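Local coordinates for protein diguanylate cyclase DosC (Escherichia coli, PDB 4ZVA) that synthesises the second messenger cyclic di-GMP and probably tunes that activity to oxygen through its heme-binding globin sensor domain, the part crystallised here in the ferric state, at residues A[55-58]-A[59-63]; A[76-79]-A[80-83]; A[129-132]-A[133-137]. One frame throughout, in Å; residues are numbered along the deposited sequence.

Contact 1. Residues A[55-58]-A[59-63]; sequences QVER and QLKSA. With HEM (protoporphyrin IX containing Fe), chain C.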
ATOM      1  N   GLN A  55     -18.986  22.228  -3.394  1.00 66.69           N
ATOM      2  CA  GLN A  55     -18.067  22.630  -4.454  1.00 68.10           C
ATOM      3  C   GLN A  55     -16.769  21.824  -4.395  1.00 64.61           C
ATOM      4  O   GLN A  55     -16.273  21.351  -5.419  1.00 63.29           O
ATOM      5  CB  GLN A  55     -17.769  24.128  -4.363  1.00 74.31           C
ATOM      6  CG  GLN A  55     -16.708  24.623  -5.338  1.00 79.60           C
ATOM      7  CD  GLN A  55     -17.165  24.573  -6.787  1.00 82.50           C
ATOM      8  OE1 GLN A  55     -18.358  24.455  -7.074  1.00 82.62           O
ATOM      9  NE2 GLN A  55     -16.215  24.670  -7.709  1.00 86.57           N
ATOM     10  N   VAL A  56     -16.223  21.677  -3.194  1.00 61.13           N
ATOM     11  CA  VAL A  56     -15.030  20.861  -2.982  1.00 64.15           C
ATOM     12  C   VAL A  56     -15.292  19.383  -3.281  1.00 56.76           C
ATOM     13  O   VAL A  56     -14.503  18.731  -3.966  1.00 52.67           O
ATOM     14  CB  VAL A  56     -14.511  21.004  -1.538  1.00 60.34           C
ATOM     15  CG1 VAL A  56     -13.468  19.942  -1.235  1.00 61.66           C
ATOM     16  CG2 VAL A  56     -13.947  22.396  -1.315  1.00 65.40           C
ATOM     17  N   GLU A  57     -16.411  18.875  -2.771  1.00 54.88           N
ATOM     18  CA  GLU A  57     -16.832  17.493  -2.983  1.00 55.35           C
ATOM     19  C   GLU A  57     -16.901  17.152  -4.462  1.00 53.41           C
ATOM     20  O   GLU A  57     -16.337  16.162  -4.924  1.00 53.42           O
ATOM     21  CB  GLU A  57     -18.203  17.266  -2.350  1.00 52.19           C
ATOM     22  CG  GLU A  57     -18.868  15.977  -2.766  1.00 53.47           C
ATOM     23  CD  GLU A  57     -20.231  15.803  -2.137  1.00 56.59           C
ATOM     24  OE1 GLU A  57     -20.613  16.651  -1.304  1.00 60.39           O
ATOM     25  OE2 GLU A  57     -20.924  14.825  -2.485  1.00 54.33           O
ATOM     26  N   ARG A  58     -17.588  18.017  -5.192  1.00 54.19           N
ATOM     27  CA  ARG A  58     -17.802  17.877  -6.621  1.00 49.38           C
ATOM     28  C   ARG A  58     -16.499  17.886  -7.419  1.00 51.33           C
ATOM     29  O   ARG A  58     -16.312  17.067  -8.318  1.00 47.12           O
ATOM     30  CB  ARG A  58     -18.738  18.996  -7.071  1.00 63.76           C
ATOM     31  CG  ARG A  58     -19.192  18.974  -8.505  1.00 66.44           C
ATOM     32  CD  ARG A  58     -20.138  20.149  -8.703  1.00 74.38           C
ATOM     33  NE  ARG A  58     -20.453  20.425 -10.098  1.00 94.39           N
ATOM     34  CZ  ARG A  58     -19.756  21.276 -10.841  1.00 98.17           C
ATOM     35  NH1 ARG A  58     -18.719  21.912 -10.311  1.00 96.53           N
ATOM     36  NH2 ARG A  58     -20.090  21.500 -12.101  1.00 83.23           N
ATOM     37  N   GLN A  59     -15.604  18.811  -7.089  1.00 53.35           N
ATOM     38  CA  GLN A  59     -14.322  18.915  -7.781  1.00 49.21           C
ATOM     39  C   GLN A  59     -13.382  17.768  -7.419  1.00 50.46           C
ATOM     40  O   GLN A  59     -12.637  17.280  -8.268  1.00 47.10           O
ATOM     41  CB  GLN A  59     -13.650  20.258  -7.482  1.00 61.14           C
ATOM     42  CG  GLN A  59     -14.323  21.449  -8.152  1.00 62.96           C
ATOM     43  CD  GLN A  59     -13.573  22.747  -7.920  1.00 73.91           C
ATOM     44  OE1 GLN A  59     -12.941  22.935  -6.879  1.00 69.13           O
ATOM     45  NE2 GLN A  59     -13.639  23.652  -8.891  1.00 78.54           N
ATOM     46  N   LEU A  60     -13.421  17.344  -6.159  1.00 47.29           N
ATOM     47  CA  LEU A  60     -12.555  16.265  -5.690  1.00 51.45           C
ATOM     48  C   LEU A  60     -12.927  14.936  -6.336  1.00 40.17           C
ATOM     49  O   LEU A  60     -12.054  14.164  -6.729  1.00 46.83           O
ATOM     50  CB  LEU A  60     -12.623  16.138  -4.165  1.00 47.10           C
ATOM     51  CG  LEU A  60     -11.806  15.004  -3.537  1.00 50.14           C
ATOM     52  CD1 LEU A  60     -10.329  15.117  -3.896  1.00 48.45           C
ATOM     53  CD2 LEU A  60     -11.995  14.972  -2.027  1.00 52.59           C
ATOM     54  N   LYS A  61     -14.227  14.672  -6.441  1.00 44.21           N
ATOM     55  CA  LYS A  61     -14.706  13.442  -7.059  1.00 39.94           C
ATOM     56  C   LYS A  61     -14.275  13.382  -8.519  1.00 42.64           C
ATOM     57  O   LYS A  61     -13.822  12.344  -9.000  1.00 36.72           O
ATOM     58  CB  LYS A  61     -16.227  13.339  -6.947  1.00 38.44           C
ATOM     59  CG  LYS A  61     -16.726  13.033  -5.546  1.00 38.37           C
ATOM     60  CD  LYS A  61     -18.238  12.898  -5.513  1.00 45.41           C
ATOM     61  CE  LYS A  61     -18.727  12.529  -4.123  1.00 44.87           C
ATOM     62  NZ  LYS A  61     -20.208  12.385  -4.074  1.00 43.17           N
ATOM     63  N   SER A  62     -14.409  14.506  -9.215  1.00 46.48           N
ATOM     64  CA  SER A  62     -13.987  14.604 -10.607  1.00 41.10           C
ATOM     65  C   SER A  62     -12.474  14.464 -10.737  1.00 35.23           C
ATOM     66  O   SER A  62     -11.974  13.842 -11.676  1.00 38.61           O
ATOM     67  CB  SER A  62     -14.445  15.934 -11.211  1.00 46.97           C
ATOM     68  OG  SER A  62     -13.927  16.103 -12.518  1.00 56.15           O
ATOM     69  N   ALA A  63     -11.746  15.041  -9.788  1.00 42.89           N
ATOM     70  CA  ALA A  63     -10.290  14.957  -9.781  1.00 38.31           C
ATOM     71  C   ALA A  63      -9.824  13.526  -9.518  1.00 36.75           C
ATOM     72  O   ALA A  63      -8.844  13.065 -10.105  1.00 36.32           O
ATOM     73  CB  ALA A  63      -9.709  15.904  -8.746  1.00 47.94           C
TER
HETATM   74  CHA HEM C 201      -7.431  17.819  -4.056  1.00 50.82           C
HETATM   75  CHB HEM C 201      -8.828  16.309   0.336  1.00 53.22           C
HETATM   76  CHC HEM C 201      -6.498  12.143  -0.446  1.00 45.73           C
HETATM   77  CHD HEM C 201      -6.071  13.243  -5.142  1.00 52.31           C
HETATM   78  C1A HEM C 201      -8.046  17.778  -2.823  1.00 51.08           C
HETATM   79  C2A HEM C 201      -8.915  18.786  -2.242  1.00 52.94           C
HETATM   80  C3A HEM C 201      -9.294  18.358  -1.036  1.00 47.65           C
HETATM   81  C4A HEM C 201      -8.681  17.073  -0.798  1.00 48.49           C
HETATM   82  CMA HEM C 201     -10.223  19.100  -0.051  1.00 53.16           C
HETATM   83  CAA HEM C 201      -9.353  20.119  -2.887  1.00 53.84           C
HETATM   84  CBA HEM C 201     -10.090  19.842  -4.194  1.00 55.05           C
HETATM   85  CGA HEM C 201     -10.776  21.093  -4.669  1.00 59.55           C
HETATM   86  O1A HEM C 201     -11.153  21.934  -3.813  1.00 55.39           O
HETATM   87  O2A HEM C 201     -10.953  21.236  -5.906  1.00 60.24           O
HETATM   88  C1B HEM C 201      -8.341  15.035   0.503  1.00 50.16           C
HETATM   89  C2B HEM C 201      -8.587  14.174   1.641  1.00 49.91           C
HETATM   90  C3B HEM C 201      -7.936  13.015   1.424  1.00 46.82           C
HETATM   91  C4B HEM C 201      -7.269  13.120   0.143  1.00 44.99           C
HETATM   92  CMB HEM C 201      -9.453  14.595   2.852  1.00 48.46           C
HETATM   93  CAB HEM C 201      -7.844  11.734   2.294  1.00 50.61           C
HETATM   94  CBB HEM C 201      -8.491  11.548   3.447  1.00 54.45           C
HETATM   95  C1C HEM C 201      -6.257  12.031  -1.797  1.00 44.97           C
HETATM   96  C2C HEM C 201      -5.823  10.837  -2.493  1.00 46.69           C
HETATM   97  C3C HEM C 201      -5.701  11.143  -3.800  1.00 43.63           C
HETATM   98  C4C HEM C 201      -6.060  12.540  -3.957  1.00 46.19           C
HETATM   99  CMC HEM C 201      -5.567   9.487  -1.782  1.00 39.78           C
HETATM  100  CAC HEM C 201      -5.276  10.255  -4.998  1.00 41.83           C
HETATM  101  CBC HEM C 201      -5.016   8.946  -4.916  1.00 52.00           C
HETATM  102  C1D HEM C 201      -6.388  14.576  -5.303  1.00 49.03           C
HETATM  103  C2D HEM C 201      -6.350  15.293  -6.559  1.00 46.40           C
HETATM  104  C3D HEM C 201      -6.780  16.729  -6.220  1.00 52.07           C
HETATM  105  C4D HEM C 201      -7.025  16.729  -4.795  1.00 48.69           C
HETATM  106  CMD HEM C 201      -5.969  14.712  -7.938  1.00 43.78           C
HETATM  107  CAD HEM C 201      -6.917  17.938  -7.175  1.00 52.98           C
HETATM  108  CBD HEM C 201      -5.563  18.245  -7.810  1.00 54.03           C
HETATM  109  CGD HEM C 201      -5.572  19.626  -8.411  1.00 53.58           C
HETATM  110  O1D HEM C 201      -4.637  19.945  -9.190  1.00 57.46           O
HETATM  111  O2D HEM C 201      -6.511  20.409  -8.114  1.00 55.34           O
HETATM  112  NA  HEM C 201      -7.923  16.748  -1.908  1.00 47.12           N
HETATM  113  NB  HEM C 201      -7.534  14.363  -0.393  1.00 45.74           N
HETATM  114  NC  HEM C 201      -6.391  13.048  -2.718  1.00 45.28           N
HETATM  115  ND  HEM C 201      -6.783  15.452  -4.296  1.00 49.06           N
HETATM  116 FE   HEM C 201      -6.922  14.978  -2.271  1.00 47.61          FE

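Contact 2. Residues A[76-79]-A[80-83]; sequences VDDV and ERLI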
ATOM      1  N   VAL A  76       4.831   3.974 -20.230  1.00 45.30           N
ATOM      2  CA  VAL A  76       6.198   4.380 -19.915  1.00 50.17           C
ATOM      3  C   VAL A  76       6.424   5.871 -20.155  1.00 55.29           C
ATOM      4  O   VAL A  76       7.045   6.552 -19.339  1.00 49.18           O
ATOM      5  CB  VAL A  76       7.220   3.572 -20.739  1.00 51.83           C
ATOM      6  CG1 VAL A  76       8.629   4.105 -20.523  1.00 56.12           C
ATOM      7  CG2 VAL A  76       7.140   2.096 -20.382  1.00 50.32           C
ATOM      8  N   ASP A  77       5.880   6.383 -21.253  1.00 48.51           N
ATOM      9  CA  ASP A  77       6.081   7.781 -21.614  1.00 47.42           C
ATOM     10  C   ASP A  77       5.207   8.718 -20.787  1.00 49.34           C
ATOM     11  O   ASP A  77       5.350   9.938 -20.865  1.00 55.47           O
ATOM     12  CB  ASP A  77       5.809   7.986 -23.107  1.00 56.47           C
ATOM     13  CG  ASP A  77       6.770   7.206 -23.988  1.00 64.50           C
ATOM     14  OD1 ASP A  77       7.936   7.016 -23.578  1.00 65.93           O
ATOM     15  OD2 ASP A  77       6.363   6.778 -25.090  1.00 67.36           O
ATOM     16  N   ASP A  78       4.311   8.145 -19.989  1.00 43.61           N
ATOM     17  CA  ASP A  78       3.434   8.934 -19.129  1.00 45.26           C
ATOM     18  C   ASP A  78       4.061   9.195 -17.764  1.00 48.09           C
ATOM     19  O   ASP A  78       3.647  10.111 -17.051  1.00 47.63           O
ATOM     20  CB  ASP A  78       2.087   8.230 -18.941  1.00 53.05           C
ATOM     21  CG  ASP A  78       1.281   8.154 -20.221  1.00 53.80           C
ATOM     22  OD1 ASP A  78       1.463   9.024 -21.100  1.00 54.42           O
ATOM     23  OD2 ASP A  78       0.461   7.219 -20.344  1.00 49.35           O
ATOM     24  N   VAL A  79       5.057   8.382 -17.413  1.00 47.55           N
ATOM     25  CA  VAL A  79       5.657   8.391 -16.079  1.00 47.75           C
ATOM     26  C   VAL A  79       6.106   9.778 -15.642  1.00 47.54           C
ATOM     27  O   VAL A  79       5.802  10.220 -14.533  1.00 47.95           O
ATOM     28  CB  VAL A  79       6.870   7.435 -16.003  1.00 47.25           C
ATOM     29  CG1 VAL A  79       7.595   7.591 -14.674  1.00 47.85           C
ATOM     30  CG2 VAL A  79       6.428   5.994 -16.204  1.00 46.05           C
ATOM     31  N   GLU A  80       6.831  10.463 -16.520  1.00 52.73           N
ATOM     32  CA  GLU A  80       7.344  11.788 -16.208  1.00 49.13           C
ATOM     33  C   GLU A  80       6.216  12.780 -15.932  1.00 53.08           C
ATOM     34  O   GLU A  80       6.304  13.583 -15.002  1.00 51.62           O
ATOM     35  CB  GLU A  80       8.235  12.286 -17.344  1.00 60.08           C
ATOM     36  CG  GLU A  80       9.095  13.478 -16.980  1.00 63.59           C
ATOM     37  CD  GLU A  80      10.212  13.704 -17.976  1.00 75.06           C
ATOM     38  OE1 GLU A  80      10.821  12.708 -18.422  1.00 71.63           O
ATOM     39  OE2 GLU A  80      10.479  14.876 -18.317  1.00 81.50           O
ATOM     40  N   ARG A  81       5.154  12.716 -16.731  1.00 50.82           N
ATOM     41  CA  ARG A  81       4.003  13.595 -16.540  1.00 47.31           C
ATOM     42  C   ARG A  81       3.243  13.250 -15.259  1.00 48.96           C
ATOM     43  O   ARG A  81       2.759  14.135 -14.552  1.00 46.77           O
ATOM     44  CB  ARG A  81       3.056  13.520 -17.743  1.00 50.73           C
ATOM     45  CG  ARG A  81       2.028  14.644 -17.781  1.00 60.26           C
ATOM     46  CD  ARG A  81       1.061  14.515 -18.954  1.00 55.67           C
ATOM     47  NE  ARG A  81      -0.068  13.641 -18.643  1.00 63.57           N
ATOM     48  CZ  ARG A  81      -0.197  12.392 -19.079  1.00 62.27           C
ATOM     49  NH1 ARG A  81       0.733  11.855 -19.858  1.00 61.80           N
ATOM     50  NH2 ARG A  81      -1.263  11.677 -18.737  1.00 56.91           N
ATOM     51  N   LEU A  82       3.136  11.957 -14.970  1.00 51.35           N
ATOM     52  CA  LEU A  82       2.430  11.491 -13.780  1.00 50.75           C
ATOM     53  C   LEU A  82       3.102  11.948 -12.493  1.00 48.10           C
ATOM     54  O   LEU A  82       2.429  12.270 -11.513  1.00 42.62           O
ATOM     55  CB  LEU A  82       2.321   9.967 -13.788  1.00 44.85           C
ATOM     56  CG  LEU A  82       1.321   9.405 -14.796  1.00 47.48           C
ATOM     57  CD1 LEU A  82       1.345   7.895 -14.757  1.00 48.64           C
ATOM     58  CD2 LEU A  82      -0.074   9.933 -14.509  1.00 48.98           C
ATOM     59  N   ILE A  83       4.430  11.964 -12.497  1.00 49.04           N
ATOM     60  CA  ILE A  83       5.187  12.416 -11.337  1.00 50.52           C
ATOM     61  C   ILE A  83       4.853  13.875 -11.032  1.00 52.64           C
ATOM     62  O   ILE A  83       4.617  14.238  -9.877  1.00 50.43           O
ATOM     63  CB  ILE A  83       6.704  12.253 -11.558  1.00 49.59           C
ATOM     64  CG1 ILE A  83       7.074  10.769 -11.582  1.00 43.54           C
ATOM     65  CG2 ILE A  83       7.485  12.976 -10.474  1.00 50.87           C
ATOM     66  CD1 ILE A  83       8.489  10.493 -12.024  1.00 47.83           C
TER
HETATM   67  O   HOH W   1       8.380   9.426 -19.009  1.00 54.82           O

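Contact 3. Residues A[129-132]-A[133-137]; sequences LQVY and HFSIN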
ATOM      1  N   LEU A 129      -5.238 -11.548 -10.198  1.00 30.53           N
ATOM      2  CA  LEU A 129      -4.063 -11.430  -9.336  1.00 31.24           C
ATOM      3  C   LEU A 129      -3.048 -10.443  -9.903  1.00 27.32           C
ATOM      4  O   LEU A 129      -2.535  -9.582  -9.189  1.00 30.42           O
ATOM      5  CB  LEU A 129      -3.403 -12.795  -9.148  1.00 26.98           C
ATOM      6  CG  LEU A 129      -2.081 -12.803  -8.372  1.00 34.11           C
ATOM      7  CD1 LEU A 129      -2.291 -12.348  -6.936  1.00 32.37           C
ATOM      8  CD2 LEU A 129      -1.425 -14.178  -8.423  1.00 27.71           C
ATOM      9  N   GLN A 130      -2.757 -10.582 -11.191  1.00 29.41           N
ATOM     10  CA  GLN A 130      -1.771  -9.734 -11.843  1.00 31.24           C
ATOM     11  C   GLN A 130      -2.267  -8.303 -12.028  1.00 31.20           C
ATOM     12  O   GLN A 130      -1.490  -7.352 -11.922  1.00 28.83           O
ATOM     13  CB  GLN A 130      -1.375 -10.341 -13.188  1.00 36.34           C
ATOM     14  CG  GLN A 130      -0.624 -11.652 -13.040  1.00 38.40           C
ATOM     15  CD  GLN A 130      -0.075 -12.163 -14.352  1.00 41.18           C
ATOM     16  OE1 GLN A 130      -0.827 -12.576 -15.233  1.00 46.99           O
ATOM     17  NE2 GLN A 130       1.246 -12.139 -14.490  1.00 48.65           N
ATOM     18  N   VAL A 131      -3.558  -8.147 -12.300  1.00 30.50           N
ATOM     19  CA  VAL A 131      -4.143  -6.821 -12.437  1.00 26.23           C
ATOM     20  C   VAL A 131      -4.139  -6.106 -11.091  1.00 26.76           C
ATOM     21  O   VAL A 131      -3.807  -4.925 -11.001  1.00 30.19           O
ATOM     22  CB  VAL A 131      -5.582  -6.885 -12.994  1.00 26.68           C
ATOM     23  CG1 VAL A 131      -6.280  -5.548 -12.834  1.00 29.41           C
ATOM     24  CG2 VAL A 131      -5.560  -7.306 -14.453  1.00 30.40           C
ATOM     25  N   TYR A 132      -4.510  -6.835 -10.045  1.00 25.70           N
ATOM     26  CA  TYR A 132      -4.528  -6.288  -8.697  1.00 27.47           C
ATOM     27  C   TYR A 132      -3.114  -5.915  -8.246  1.00 27.95           C
ATOM     28  O   TYR A 132      -2.912  -4.876  -7.620  1.00 30.66           O
ATOM     29  CB  TYR A 132      -5.160  -7.296  -7.736  1.00 30.81           C
ATOM     30  CG  TYR A 132      -5.184  -6.877  -6.287  1.00 32.50           C
ATOM     31  CD1 TYR A 132      -5.907  -5.767  -5.874  1.00 29.06           C
ATOM     32  CD2 TYR A 132      -4.504  -7.611  -5.325  1.00 29.73           C
ATOM     33  CE1 TYR A 132      -5.939  -5.389  -4.542  1.00 31.86           C
ATOM     34  CE2 TYR A 132      -4.530  -7.245  -3.996  1.00 30.61           C
ATOM     35  CZ  TYR A 132      -5.246  -6.136  -3.608  1.00 34.42           C
ATOM     36  OH  TYR A 132      -5.267  -5.775  -2.280  1.00 35.77           O
ATOM     37  N   HIS A 133      -2.143  -6.758  -8.582  1.00 30.26           N
ATOM     38  CA  HIS A 133      -0.743  -6.490  -8.246  1.00 35.45           C
ATOM     39  C   HIS A 133      -0.225  -5.219  -8.911  1.00 35.89           C
ATOM     40  O   HIS A 133       0.322  -4.341  -8.244  1.00 33.05           O
ATOM     41  CB  HIS A 133       0.138  -7.673  -8.647  1.00 33.57           C
ATOM     42  CG  HIS A 133       1.606  -7.390  -8.563  1.00 35.24           C
ATOM     43  ND1 HIS A 133       2.423  -7.362  -9.672  1.00 36.46           N
ATOM     44  CD2 HIS A 133       2.400  -7.107  -7.502  1.00 33.68           C
ATOM     45  CE1 HIS A 133       3.661  -7.084  -9.298  1.00 41.84           C
ATOM     46  NE2 HIS A 133       3.673  -6.925  -7.988  1.00 36.45           N
ATOM     47  N   PHE A 134      -0.400  -5.126 -10.226  1.00 36.77           N
ATOM     48  CA  PHE A 134       0.001  -3.935 -10.969  1.00 32.15           C
ATOM     49  C   PHE A 134      -0.659  -2.687 -10.399  1.00 33.76           C
ATOM     50  O   PHE A 134      -0.019  -1.646 -10.255  1.00 33.28           O
ATOM     51  CB  PHE A 134      -0.345  -4.077 -12.455  1.00 33.26           C
ATOM     52  CG  PHE A 134      -0.042  -2.849 -13.265  1.00 37.82           C
ATOM     53  CD1 PHE A 134       1.251  -2.586 -13.688  1.00 35.19           C
ATOM     54  CD2 PHE A 134      -1.046  -1.957 -13.606  1.00 35.14           C
ATOM     55  CE1 PHE A 134       1.538  -1.458 -14.432  1.00 36.68           C
ATOM     56  CE2 PHE A 134      -0.766  -0.825 -14.350  1.00 37.70           C
ATOM     57  CZ  PHE A 134       0.529  -0.575 -14.764  1.00 35.68           C
ATOM     58  N   SER A 135      -1.940  -2.808 -10.063  1.00 31.44           N
ATOM     59  CA  SER A 135      -2.707  -1.693  -9.522  1.00 33.18           C
ATOM     60  C   SER A 135      -2.184  -1.262  -8.155  1.00 36.88           C
ATOM     61  O   SER A 135      -2.031  -0.073  -7.895  1.00 32.90           O
ATOM     62  CB  SER A 135      -4.188  -2.062  -9.420  1.00 32.63           C
ATOM     63  OG  SER A 135      -4.736  -2.337 -10.702  1.00 33.53           O
ATOM     64  N   ILE A 136      -1.926  -2.229  -7.278  1.00 34.80           N
ATOM     65  CA  ILE A 136      -1.409  -1.921  -5.948  1.00 38.35           C
ATOM     66  C   ILE A 136      -0.047  -1.234  -6.046  1.00 29.97           C
ATOM     67  O   ILE A 136       0.180  -0.197  -5.424  1.00 39.46           O
ATOM     68  CB  ILE A 136      -1.283  -3.181  -5.070  1.00 34.25           C
ATOM     69  CG1 ILE A 136      -2.668  -3.718  -4.704  1.00 30.20           C
ATOM     70  CG2 ILE A 136      -0.508  -2.872  -3.798  1.00 38.29           C
ATOM     71  CD1 ILE A 136      -3.526  -2.728  -3.934  1.00 35.30           C
ATOM     72  N   ASN A 137       0.851  -1.811  -6.837  1.00 33.34           N
ATOM     73  CA  ASN A 137       2.184  -1.247  -7.006  1.00 36.02           C
ATOM     74  C   ASN A 137       2.143   0.137  -7.649  1.00 41.18           C
ATOM     75  O   ASN A 137       2.930   1.013  -7.297  1.00 32.91           O
ATOM     76  CB  ASN A 137       3.056  -2.193  -7.832  1.00 36.23           C
ATOM     77  CG  ASN A 137       3.605  -3.345  -7.011  1.00 39.97           C
ATOM     78  OD1 ASN A 137       3.151  -3.598  -5.895  1.00 42.72           O
ATOM     79  ND2 ASN A 137       4.575  -4.058  -7.567  1.00 38.67           N
TER
HETATM   80  O   HOH W   2       1.593  -7.777 -12.755  1.00 41.05           O

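Contact 1. Residues A[55-58]-A[59-63]
The wall of the heme pocket is the setting for Leu60 and Val56, one turn apart on helix 54-72, which both reach the porphyrin. Leu60 CD1 lies 3.5 Å from HEM NA and almost as close to HEM ND, so this methyl lies over the porphyrin face near those two nitrogens; Val56 CG1 touches the ring methyl HEM CMA at 3.6 Å. A turn further on, Ala63 CB approaches HEM CAD, the first carbon of a propionate, at 3.8 Å. Such spacing, three or four residues apart along one helix, gives the globin-type sensor an apolar strip against the heme. The backbone beneath is regular: Leu60 N donates to Val56 O (2.8 Å, N-H...O 154°). Tyr38 of helix 16-43 packs against Leu60 and also against Glu57 and Lys61, which form a salt bridge away from the heme. Their chains run side by side in the same direction, and Lys61 NZ meets Glu57 OE2 at 3.0 Å on the anti lone pair, the one facing away from OE1. Lys61 is extended throughout beyond CG, which carries its CE to 3.7 Å from Glu57 CG, so methylene contact accompanies the ionic one.

Contact 2. Residues A[76-79]-A[80-83]
Asp78 pairs with Leu82, and Val79 with Ile83, at the start of helix 79-96 in this globin-type domain, where each carbonyl receives an amide from four residues ahead. Leu82 N donates to Asp78 O at 2.8 Å, and Ile83 N to Val79 O at 3.0 Å. The tight part lies on the Val79 and Leu82 side. Leu82 CG closes to 3.3 Å on Asp78 O because it is turned anti to its own carbonyl carbon (chi1 -73°), which lays the side chain back along the preceding turn. Trp7 of helix 2-13 packs on both Val79 and Leu82, joining the N-terminal helix to this turn. On the same packed side, Val79 CG1 and Ile83 CD1 are in ordinary van der Waals contact at 4.0 Å.

The side nearer solvent is polar and held by ion pairs and a water rather than by close packing. A water accepts from Glu80 N and donates to Val76 O, bridging the loop to the helix start, while Glu80 OE1 forms a salt bridge with Lys4. The carboxylate of Asp78 is shared: OD2 accepts from Gln75 N, and OD1 takes part in a salt bridge with Arg81, whose chain bends at chi3 to bring the guanidinium back. The carboxylate and guanidinium planes stand 79° apart. Arg81 NH1 lies 3.2 Å from Asp78 OD1, which is in the guanidinium plane but is itself approached from above the carboxylate plane, 56° out of it.

Contact 3. Residues A[129-132]-A[133-137]
The Tyr132 ring carries Ile136 on one face: Ile136 CG1 stands 3.8 Å from the ring centroid and 17° off its normal, a CH-pi contact displaced toward the rim. Ile136 CD1 extends the contact to Tyr132 CE1 at 3.6 Å. This follows from CG1 being anti to the carbonyl carbon of Ile136 (chi1 -69°), which sends the branch back toward the preceding turn, while Tyr132, with CG anti to its own backbone N, places its ring across the path of that branch. Tyr115 of the same chain meets the Tyr132 ring edge-to-face. At the edge of the His133 ring, in its plane, a water lies 3.2 Å from ND1 of His133; the same water donates to Gln130 O.

These residues lie on helix 125-147, whose amides follow the alpha-helical i to i+4 pattern. Val131 O is gripped twice, by Ser135 N at 3.0 Å and by Ser135 OG at 2.8 Å, the two donors coming from opposite faces of the carbonyl plane. The hydroxyl thus finds its acceptor within the helix, at a place where Leu114 of helix 100-119 packs over Ser135.

The face carrying Tyr132, His133 and Ile136 meets the second subunit. His133 stacks on Tyr115 of that subunit, and the two copies of Tyr132 meet with their planes at about 80°. Ring stacking and packing are the interactions seen between subunits here, Gln130 and Leu129 packing on Tyr115 and Lys128 of the second subunit respectively; separately, the buried Ser135 hydroxyl is satisfied by its own helix.

Contacts 1, 2 and 3 come in that order along one all-helical protoglobin-family domain, on helix 54-72, at the start of helix 79-96 and on helix 125-147. None touches another: contacts 2 and 3 are the closest pair, with centres 18 Å and nearest atoms about 8 Å apart, whereas the centres of contacts 1 and 2 lie 24 Å apart. Contacts 1 and 3, 27 Å apart between centres, fall on opposite sides of the chain's centre. The heme wall and the subunit interface are thus at different places in the fold, so any effect of heme ligation on the dimer would probably be relayed through the helical packing between them.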